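Side-chain contacts in methylenetetrahydrofolate--tRNA-(uracil-5-)-methyltransferase TrmFO (Thermus thermophilus, PDB 3G5S), which catalyses the folate- and FAD-dependent methylation of uridine 54 in tRNA to 5-methyluridine, probably in all tRNAs: residues A[12-17]-A[45-50]; A[75-80]-A[106-111]. All coordinates share one frame; numbering follows the deposited sequence.

Contact 1 of 2, residues A[12-17]-A[45-50]; sequences AGSEAA and RFAEIV. With FAD (flavin-adenine dinucleotide), chain B.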
ATOM      1  N   ALA A  12       4.604 -11.511   1.834  1.00  9.42           N
ATOM      2  CA  ALA A  12       3.596 -11.575   2.885  1.00  9.42           C
ATOM      3  C   ALA A  12       3.413 -12.979   3.443  1.00  9.17           C
ATOM      4  O   ALA A  12       3.349 -13.164   4.654  1.00  9.23           O
ATOM      5  CB  ALA A  12       2.265 -11.027   2.387  1.00  9.61           C
ATOM      6  N   GLY A  13       3.309 -13.968   2.561  1.00  9.19           N
ATOM      7  CA  GLY A  13       3.027 -15.316   3.004  1.00  9.62           C
ATOM      8  C   GLY A  13       4.191 -15.899   3.778  1.00  9.66           C
ATOM      9  O   GLY A  13       3.997 -16.646   4.743  1.00 10.12           O
ATOM     10  N   SER A  14       5.412 -15.568   3.364  1.00  9.97           N
ATOM     11  CA  SER A  14       6.573 -16.061   4.082  1.00 10.04           C
ATOM     12  C   SER A  14       6.581 -15.520   5.511  1.00  9.75           C
ATOM     13  O   SER A  14       6.846 -16.264   6.465  1.00 10.51           O
ATOM     14  CB  SER A  14       7.866 -15.684   3.359  1.00 11.05           C
ATOM     15  OG  SER A  14       7.994 -16.371   2.122  1.00 11.80           O
ATOM     16  N   GLU A  15       6.299 -14.230   5.666  1.00  9.72           N
ATOM     17  CA  GLU A  15       6.268 -13.658   7.000  1.00  9.70           C
ATOM     18  C   GLU A  15       5.089 -14.177   7.821  1.00  9.20           C
ATOM     19  O   GLU A  15       5.229 -14.432   9.017  1.00  9.87           O
ATOM     20  CB  GLU A  15       6.255 -12.132   6.958  1.00 10.45           C
ATOM     21  CG  GLU A  15       6.614 -11.528   8.297  1.00 11.08           C
ATOM     22  CD  GLU A  15       8.084 -11.711   8.631  1.00 11.11           C
ATOM     23  OE1 GLU A  15       8.919 -11.086   7.936  1.00 11.95           O
ATOM     24  OE2 GLU A  15       8.414 -12.463   9.583  1.00 11.79           O
ATOM     25  N   ALA A  16       3.929 -14.336   7.190  1.00  9.35           N
ATOM     26  CA  ALA A  16       2.780 -14.889   7.899  1.00  9.64           C
ATOM     27  C   ALA A  16       3.104 -16.285   8.429  1.00  9.88           C
ATOM     28  O   ALA A  16       2.844 -16.598   9.599  1.00 10.01           O
ATOM     29  CB  ALA A  16       1.557 -14.931   6.994  1.00  9.89           C
ATOM     30  N   ALA A  17       3.672 -17.125   7.565  1.00  9.84           N
ATOM     31  CA  ALA A  17       4.053 -18.476   7.958  1.00 10.69           C
ATOM     32  C   ALA A  17       5.038 -18.447   9.119  1.00 10.35           C
ATOM     33  O   ALA A  17       4.886 -19.188  10.085  1.00 11.02           O
ATOM     34  CB  ALA A  17       4.637 -19.235   6.774  1.00 11.31           C
ATOM     35  N   ARG A  45      11.873 -19.938  -5.175  1.00 15.47           N
ATOM     36  CA  ARG A  45      12.190 -19.469  -3.832  1.00 15.11           C
ATOM     37  C   ARG A  45      11.033 -18.746  -3.167  1.00 14.27           C
ATOM     38  O   ARG A  45      10.271 -18.033  -3.820  1.00 14.67           O
ATOM     39  CB  ARG A  45      13.382 -18.515  -3.879  1.00 16.22           C
ATOM     40  CG  ARG A  45      14.678 -19.152  -4.332  1.00 17.25           C
ATOM     41  CD  ARG A  45      15.384 -19.835  -3.178  1.00 19.74           C
ATOM     42  NE  ARG A  45      16.722 -20.285  -3.555  1.00 20.95           N
ATOM     43  CZ  ARG A  45      17.801 -19.506  -3.570  1.00 21.41           C
ATOM     44  NH1 ARG A  45      18.976 -20.010  -3.925  1.00 22.99           N
ATOM     45  NH2 ARG A  45      17.707 -18.226  -3.232  1.00 22.40           N
ATOM     46  N   PHE A  46      10.917 -18.911  -1.854  1.00 13.71           N
ATOM     47  CA  PHE A  46       9.980 -18.112  -1.086  1.00 13.26           C
ATOM     48  C   PHE A  46      10.499 -16.681  -0.994  1.00 12.81           C
ATOM     49  O   PHE A  46      11.701 -16.453  -0.866  1.00 14.09           O
ATOM     50  CB  PHE A  46       9.792 -18.675   0.321  1.00 13.33           C
ATOM     51  CG  PHE A  46       9.380 -20.126   0.355  1.00 14.09           C
ATOM     52  CD1 PHE A  46       8.732 -20.719  -0.725  1.00 14.78           C
ATOM     53  CD2 PHE A  46       9.613 -20.891   1.485  1.00 14.95           C
ATOM     54  CE1 PHE A  46       8.348 -22.056  -0.678  1.00 15.83           C
ATOM     55  CE2 PHE A  46       9.235 -22.223   1.534  1.00 17.23           C
ATOM     56  CZ  PHE A  46       8.605 -22.800   0.453  1.00 17.10           C
ATOM     57  N   ALA A  47       9.578 -15.728  -1.061  1.00 12.37           N
ATOM     58  CA  ALA A  47       9.897 -14.314  -0.931  1.00 12.81           C
ATOM     59  C   ALA A  47      10.886 -13.839  -1.998  1.00 12.85           C
ATOM     60  O   ALA A  47      11.733 -12.985  -1.755  1.00 13.98           O
ATOM     61  CB  ALA A  47      10.402 -13.996   0.478  1.00 12.86           C
ATOM     62  N   GLU A  48      10.756 -14.391  -3.197  1.00 13.30           N
ATOM     63  CA  GLU A  48      11.493 -13.882  -4.338  1.00 13.66           C
ATOM     64  C   GLU A  48      11.195 -12.400  -4.537  1.00 13.12           C
ATOM     65  O   GLU A  48      10.034 -11.983  -4.515  1.00 13.59           O
ATOM     66  CB  GLU A  48      11.120 -14.660  -5.605  1.00 14.72           C
ATOM     67  CG  GLU A  48      11.737 -14.086  -6.874  1.00 16.18           C
ATOM     68  CD  GLU A  48      11.411 -14.887  -8.136  1.00 17.48           C
ATOM     69  OE1 GLU A  48      10.955 -16.047  -8.042  1.00 17.23           O
ATOM     70  OE2 GLU A  48      11.620 -14.343  -9.237  1.00 18.71           O
ATOM     71  N   ILE A  49      12.253 -11.622  -4.734  1.00 14.09           N
ATOM     72  CA  ILE A  49      12.154 -10.200  -5.020  1.00 14.89           C
ATOM     73  C   ILE A  49      12.128 -10.037  -6.537  1.00 15.65           C
ATOM     74  O   ILE A  49      13.106 -10.348  -7.212  1.00 17.08           O
ATOM     75  CB  ILE A  49      13.375  -9.456  -4.440  1.00 15.76           C
ATOM     76  CG1 ILE A  49      13.400  -9.571  -2.913  1.00 17.05           C
ATOM     77  CG2 ILE A  49      13.396  -8.001  -4.894  1.00 16.93           C
ATOM     78  CD1 ILE A  49      12.410  -8.663  -2.214  1.00 17.74           C
ATOM     79  N   VAL A  50      11.004  -9.580  -7.082  1.00 15.96           N
ATOM     80  CA  VAL A  50      10.833  -9.611  -8.536  1.00 17.43           C
ATOM     81  C   VAL A  50      11.375  -8.392  -9.285  1.00 19.51           C
ATOM     82  O   VAL A  50      11.541  -8.444 -10.497  1.00 22.96           O
ATOM     83  CB  VAL A  50       9.367  -9.874  -8.959  1.00 17.42           C
ATOM     84  CG1 VAL A  50       8.892 -11.208  -8.411  1.00 17.40           C
ATOM     85  CG2 VAL A  50       8.468  -8.736  -8.521  1.00 18.25           C
TER
HETATM   86  PA  FAD B 444       4.197 -11.902  -3.970  1.00 10.67           P
HETATM   87  O1A FAD B 444       4.001 -11.752  -5.451  1.00 11.62           O
HETATM   88  O2A FAD B 444       5.553 -11.621  -3.401  1.00 11.15           O
HETATM   89  O5B FAD B 444       3.777 -13.365  -3.487  1.00 10.59           O
HETATM   90  C5B FAD B 444       2.580 -13.976  -3.928  1.00 11.11           C
HETATM   91  C4B FAD B 444       2.860 -15.459  -4.075  1.00 11.06           C
HETATM   92  O4B FAD B 444       1.640 -16.143  -4.306  1.00 11.27           O
HETATM   93  C3B FAD B 444       3.755 -15.752  -5.277  1.00 11.74           C
HETATM   94  O3B FAD B 444       4.857 -16.554  -4.899  1.00 12.32           O
HETATM   95  C2B FAD B 444       2.836 -16.478  -6.261  1.00 12.17           C
HETATM   96  O2B FAD B 444       3.478 -17.443  -7.068  1.00 13.18           O
HETATM   97  C1B FAD B 444       1.835 -17.127  -5.325  1.00 11.61           C
HETATM   98  N9A FAD B 444       0.493 -17.422  -5.849  1.00 12.28           N
HETATM   99  C8A FAD B 444      -0.333 -16.593  -6.556  1.00 12.36           C
HETATM  100  N7A FAD B 444      -1.513 -17.219  -6.747  1.00 12.35           N
HETATM  101  C5A FAD B 444      -1.442 -18.440  -6.153  1.00 12.13           C
HETATM  102  C6A FAD B 444      -2.336 -19.494  -6.029  1.00 12.86           C
HETATM  103  N6A FAD B 444      -3.623 -19.388  -6.386  1.00 13.38           N
HETATM  104  N1A FAD B 444      -1.940 -20.610  -5.342  1.00 13.18           N
HETATM  105  C2A FAD B 444      -0.680 -20.712  -4.802  1.00 13.01           C
HETATM  106  N3A FAD B 444       0.216 -19.674  -4.916  1.00 12.54           N
HETATM  107  C4A FAD B 444      -0.182 -18.574  -5.588  1.00 11.85           C
HETATM  108  N1  FAD B 444       7.543  -3.637  -4.585  1.00 15.04           N
HETATM  109  C2  FAD B 444       8.541  -2.838  -4.089  1.00 16.21           C
HETATM  110  O2  FAD B 444       8.550  -2.512  -2.903  1.00 16.23           O
HETATM  111  N3  FAD B 444       9.544  -2.400  -4.933  1.00 18.11           N
HETATM  112  C4  FAD B 444       9.584  -2.746  -6.274  1.00 18.79           C
HETATM  113  O4  FAD B 444      10.499  -2.342  -7.002  1.00 21.94           O
HETATM  114  C4X FAD B 444       8.564  -3.561  -6.765  1.00 17.33           C
HETATM  115  N5  FAD B 444       8.542  -3.934  -8.090  1.00 19.08           N
HETATM  116  C5X FAD B 444       7.530  -4.749  -8.556  1.00 17.96           C
HETATM  117  C6  FAD B 444       7.526  -5.127  -9.895  1.00 18.31           C
HETATM  118  C7  FAD B 444       6.515  -5.937 -10.393  1.00 18.98           C
HETATM  119  C7M FAD B 444       6.516  -6.342 -11.841  1.00 20.72           C
HETATM  120  C8  FAD B 444       5.508  -6.376  -9.541  1.00 19.27           C
HETATM  121  C8M FAD B 444       4.410  -7.255 -10.066  1.00 21.41           C
HETATM  122  C9  FAD B 444       5.511  -6.001  -8.199  1.00 17.50           C
HETATM  123  C9A FAD B 444       6.521  -5.184  -7.697  1.00 16.22           C
HETATM  124  N10 FAD B 444       6.516  -4.793  -6.364  1.00 14.49           N
HETATM  125  C10 FAD B 444       7.550  -3.996  -5.912  1.00 15.38           C
HETATM  126  C1' FAD B 444       5.197  -4.683  -5.632  1.00 13.26           C
HETATM  127  C2' FAD B 444       5.092  -5.573  -4.382  1.00 12.03           C
HETATM  128  O2' FAD B 444       5.663  -4.966  -3.236  1.00 11.65           O
HETATM  129  C3' FAD B 444       5.673  -6.967  -4.614  1.00 11.23           C
HETATM  130  O3' FAD B 444       4.877  -7.580  -5.608  1.00 12.20           O
HETATM  131  C4' FAD B 444       5.679  -7.838  -3.359  1.00 11.28           C
HETATM  132  O4' FAD B 444       6.435  -8.999  -3.644  1.00 11.90           O
HETATM  133  C5' FAD B 444       4.271  -8.190  -2.893  1.00 10.60           C
HETATM  134  O5' FAD B 444       4.335  -9.203  -1.914  1.00 10.09           O
HETATM  135  P   FAD B 444       3.151 -10.276  -1.818  1.00  9.68           P
HETATM  136  O1P FAD B 444       1.830  -9.595  -1.652  1.00  9.56           O
HETATM  137  O2P FAD B 444       3.553 -11.266  -0.776  1.00 10.20           O
HETATM  138  O3P FAD B 444       3.109 -10.951  -3.275  1.00  9.96           O
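Ser-14 turns OG away from its own carbonyl carbon and beside its backbone N (chi1 -68°), and this brings the hydroxyl up against Phe-46 and Ala-47. Phe-46 has a similar first torsion (chi1 -55°), which swings its ring away from the helix and leaves CB to do the touching. Ser-14 OG lies 3.4 Å from Phe-46 CB. The same OG is 3.6 Å from Ala-47 N, which is not a hydrogen bond, and 3.8 Å from Ala-47 CB. These are van der Waals contacts; the hydroxyl makes its hydrogen bond to Gly-10 O, within its own strand-turn-helix unit. Residues 45-48 form a type II beta turn, which places Phe-46 and Ala-47, its two middle residues, beside the helix. The amide of Ala-12 gives a nearly straight hydrogen bond to FAD O2P, with N to O2P at 2.8 Å. This is the dinucleotide-binding turn of a Rossmann-type fold, consistent with the glycine pattern at Gly-8, Gly-10 and Gly-13. Further along the loop, Val-50 CG2 rests 3.9 Å from FAD C7 on the flavin. The contact is buried. Phe-46 also packs on Leu-29 of strand 27-30 and Thr-109 of helix 97-109, and Ala-47 touches Ile-104 of that same helix.

Contact 2 of 2, residues A[75-80]-A[106-111]; sequences GSLVME and ERLTGH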
ATOM      1  N   GLY A  75      10.715  -9.207  15.275  1.00 11.78           N
ATOM      2  CA  GLY A  75      11.390 -10.449  14.933  1.00 12.84           C
ATOM      3  C   GLY A  75      11.083 -10.968  13.533  1.00 12.58           C
ATOM      4  O   GLY A  75      11.097 -12.171  13.284  1.00 13.39           O
ATOM      5  N   SER A  76      10.801 -10.055  12.610  1.00 11.60           N
ATOM      6  CA  SER A  76      10.504 -10.385  11.217  1.00 11.57           C
ATOM      7  C   SER A  76      11.602 -11.200  10.531  1.00 11.02           C
ATOM      8  O   SER A  76      12.784 -10.830  10.564  1.00 11.74           O
ATOM      9  CB  SER A  76      10.284  -9.069  10.454  1.00 12.12           C
ATOM     10  OG  SER A  76      10.435  -9.209   9.052  1.00 12.09           O
ATOM     11  N   LEU A  77      11.201 -12.290   9.881  1.00 10.81           N
ATOM     12  CA  LEU A  77      12.123 -13.080   9.080  1.00 11.06           C
ATOM     13  C   LEU A  77      12.635 -12.289   7.881  1.00 10.94           C
ATOM     14  O   LEU A  77      13.807 -12.381   7.507  1.00 11.19           O
ATOM     15  CB  LEU A  77      11.432 -14.358   8.607  1.00 12.56           C
ATOM     16  CG  LEU A  77      12.249 -15.307   7.733  1.00 13.76           C
ATOM     17  CD1 LEU A  77      13.474 -15.807   8.475  1.00 16.23           C
ATOM     18  CD2 LEU A  77      11.375 -16.473   7.288  1.00 14.71           C
ATOM     19  N   VAL A  78      11.747 -11.532   7.254  1.00 10.94           N
ATOM     20  CA  VAL A  78      12.139 -10.688   6.135  1.00 11.37           C
ATOM     21  C   VAL A  78      13.223  -9.690   6.556  1.00 10.88           C
ATOM     22  O   VAL A  78      14.203  -9.505   5.838  1.00 11.59           O
ATOM     23  CB  VAL A  78      10.912  -9.998   5.501  1.00 12.26           C
ATOM     24  CG1 VAL A  78      11.316  -8.816   4.628  1.00 12.24           C
ATOM     25  CG2 VAL A  78      10.117 -11.023   4.687  1.00 12.10           C
HETATM   26  N   MSE A  79      13.079  -9.079   7.729  1.00 10.94           N
HETATM   27  CA  MSE A  79      14.119  -8.155   8.183  1.00 11.26           C
HETATM   28  C   MSE A  79      15.426  -8.873   8.537  1.00 11.77           C
HETATM   29  O   MSE A  79      16.498  -8.341   8.275  1.00 12.17           O
HETATM   30  CB  MSE A  79      13.635  -7.288   9.343  1.00 11.73           C
HETATM   31  CG  MSE A  79      12.579  -6.271   8.950  1.00 12.32           C
HETATM   32 SE   MSE A  79      13.116  -5.092   7.499  1.00 13.91          SE
HETATM   33  CE  MSE A  79      14.674  -4.306   8.359  1.00 13.94           C
ATOM     34  N   GLU A  80      15.346 -10.071   9.115  1.00 11.93           N
ATOM     35  CA  GLU A  80      16.553 -10.856   9.370  1.00 12.92           C
ATOM     36  C   GLU A  80      17.287 -11.111   8.063  1.00 12.57           C
ATOM     37  O   GLU A  80      18.501 -10.922   7.956  1.00 13.22           O
ATOM     38  CB  GLU A  80      16.204 -12.200  10.004  1.00 15.89           C
ATOM     39  CG  GLU A  80      15.716 -12.138  11.427  1.00 17.62           C
ATOM     40  CD  GLU A  80      15.549 -13.519  12.051  1.00 19.72           C
ATOM     41  OE1 GLU A  80      15.899 -14.530  11.404  1.00 22.47           O
ATOM     42  OE2 GLU A  80      15.053 -13.586  13.189  1.00 21.09           O
ATOM     43  N   GLU A 106      15.273 -21.316   3.282  1.00 16.03           N
ATOM     44  CA  GLU A 106      15.914 -22.281   4.171  1.00 18.05           C
ATOM     45  C   GLU A 106      15.293 -22.295   5.570  1.00 17.06           C
ATOM     46  O   GLU A 106      15.018 -23.363   6.120  1.00 17.84           O
ATOM     47  CB  GLU A 106      17.419 -22.018   4.265  1.00 21.16           C
ATOM     48  CG  GLU A 106      18.172 -22.218   2.959  1.00 25.81           C
ATOM     49  CD  GLU A 106      19.674 -22.056   3.123  1.00 30.23           C
ATOM     50  OE1 GLU A 106      20.224 -22.569   4.122  1.00 32.05           O
ATOM     51  OE2 GLU A 106      20.306 -21.421   2.251  1.00 32.38           O
ATOM     52  N   ARG A 107      15.069 -21.115   6.148  1.00 15.84           N
ATOM     53  CA  ARG A 107      14.535 -21.048   7.507  1.00 15.96           C
ATOM     54  C   ARG A 107      13.130 -21.639   7.572  1.00 15.91           C
ATOM     55  O   ARG A 107      12.802 -22.373   8.496  1.00 16.75           O
ATOM     56  CB  ARG A 107      14.530 -19.611   8.051  1.00 17.04           C
ATOM     57  CG  ARG A 107      15.905 -18.996   8.329  1.00 19.16           C
ATOM     58  CD  ARG A 107      16.767 -19.833   9.261  1.00 21.94           C
ATOM     59  NE  ARG A 107      16.136 -20.150  10.542  1.00 23.68           N
ATOM     60  CZ  ARG A 107      16.049 -19.313  11.574  1.00 24.16           C
ATOM     61  NH1 ARG A 107      16.524 -18.080  11.479  1.00 25.29           N
ATOM     62  NH2 ARG A 107      15.476 -19.706  12.704  1.00 23.88           N
ATOM     63  N   LEU A 108      12.300 -21.313   6.588  1.00 14.97           N
ATOM     64  CA  LEU A 108      10.943 -21.845   6.542  1.00 14.87           C
ATOM     65  C   LEU A 108      10.932 -23.348   6.280  1.00 15.70           C
ATOM     66  O   LEU A 108      10.328 -24.118   7.028  1.00 16.33           O
ATOM     67  CB  LEU A 108      10.121 -21.115   5.480  1.00 13.38           C
ATOM     68  CG  LEU A 108       9.581 -19.759   5.929  1.00 13.19           C
ATOM     69  CD1 LEU A 108       9.116 -18.930   4.747  1.00 14.74           C
ATOM     70  CD2 LEU A 108       8.463 -19.942   6.938  1.00 14.22           C
ATOM     71  N   THR A 109      11.609 -23.762   5.215  1.00 15.89           N
ATOM     72  CA  THR A 109      11.567 -25.158   4.796  1.00 17.79           C
ATOM     73  C   THR A 109      12.089 -26.089   5.889  1.00 18.62           C
ATOM     74  O   THR A 109      11.607 -27.212   6.036  1.00 19.40           O
ATOM     75  CB  THR A 109      12.336 -25.373   3.479  1.00 19.45           C
ATOM     76  OG1 THR A 109      11.757 -24.557   2.452  1.00 20.32           O
ATOM     77  CG2 THR A 109      12.269 -26.836   3.048  1.00 21.73           C
ATOM     78  N   GLY A 110      13.055 -25.611   6.666  1.00 18.20           N
ATOM     79  CA  GLY A 110      13.649 -26.403   7.725  1.00 19.91           C
ATOM     80  C   GLY A 110      12.875 -26.469   9.030  1.00 19.07           C
ATOM     81  O   GLY A 110      13.261 -27.199   9.940  1.00 20.51           O
ATOM     82  N   HIS A 111      11.786 -25.712   9.140  1.00 17.65           N
ATOM     83  CA  HIS A 111      11.004 -25.708  10.375  1.00 16.57           C
ATOM     84  C   HIS A 111      10.157 -26.977  10.510  1.00 16.96           C
ATOM     85  O   HIS A 111       9.452 -27.349   9.574  1.00 16.73           O
ATOM     86  CB  HIS A 111      10.098 -24.478  10.445  1.00 15.49           C
ATOM     87  CG  HIS A 111       9.636 -24.169  11.830  1.00 16.21           C
ATOM     88  ND1 HIS A 111       8.712 -24.944  12.498  1.00 15.99           N
ATOM     89  CD2 HIS A 111       9.999 -23.190  12.691  1.00 17.25           C
ATOM     90  CE1 HIS A 111       8.519 -24.450  13.708  1.00 16.37           C
ATOM     91  NE2 HIS A 111       9.292 -23.385  13.851  1.00 17.31           N
TER
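Leu-77 reaches across to Arg-107 and Leu-108 with both of its methyls. Its CB points toward helix 97-109. CG lies anti to the backbone N (chi1 179°), which carries the branch outward from helix 77-84. From there the two methyls part. CD1 goes to the aliphatic base of Arg-107, lying 4.0 Å from Arg-107 CB and equally near its CG. CD2 goes to Leu-108, 4.0 Å from Leu-108 CG and 4.2 Å from Leu-108 CD1. Leu-77 crosses both partners at a slant. An alanine here would lack CG and both methyls, and would probably open a gap between the helices and take one apolar neighbour from Leu-108 and from the base of Arg-107. This is helix-to-helix packing. Helix 97-109 leads into strand 114-117, an outer strand of the parallel sheet of the Rossmann-type fold, and the side chain of Leu-108 is about 11 Å from FAD. Gly-75 closes helix 63-74 with a Schellman motif, and Ser-76, the next residue, is the N-cap of helix 77-84: its OG accepts from the N of selenomethionine Met-79 at 3.0 Å. Trp-18 of helix 11-22 packs on both Leu-77 and Arg-107. Toward the more exposed side, Arg-107 bends at chi2 and chi3 and turns its guanidinium toward Glu-80, whose extended chain crosses it at about a right angle. Glu-80 OE1 and Arg-107 NH1 form a long salt bridge of 3.6 Å. The carboxylate and guanidinium planes are 23° apart. Tyr-103 OH is hydrogen-bonded to Glu-80 OE1 and, weakly, to Arg-107 NH1.

In the fold
Helix 97-109 ties the two contacts together. It supplies one side of contact 2 and backs the loop of contact 1. Helix 11-22 bridges them too. Ser-14 CB meets Leu-108 CD1, and the carboxylate of Glu-15 probably accepts hydrogen bonds from Ser-76 OG and Leu-77 N at the start of helix 77-84. The centres of the two contacts are about 9 Å apart. Contact 1 is fully buried and small, a helix against a turn beside the cofactor. Contact 2 is partly buried and joins two helices, with leucines inside and a charged pair on the more exposed side, farther from FAD.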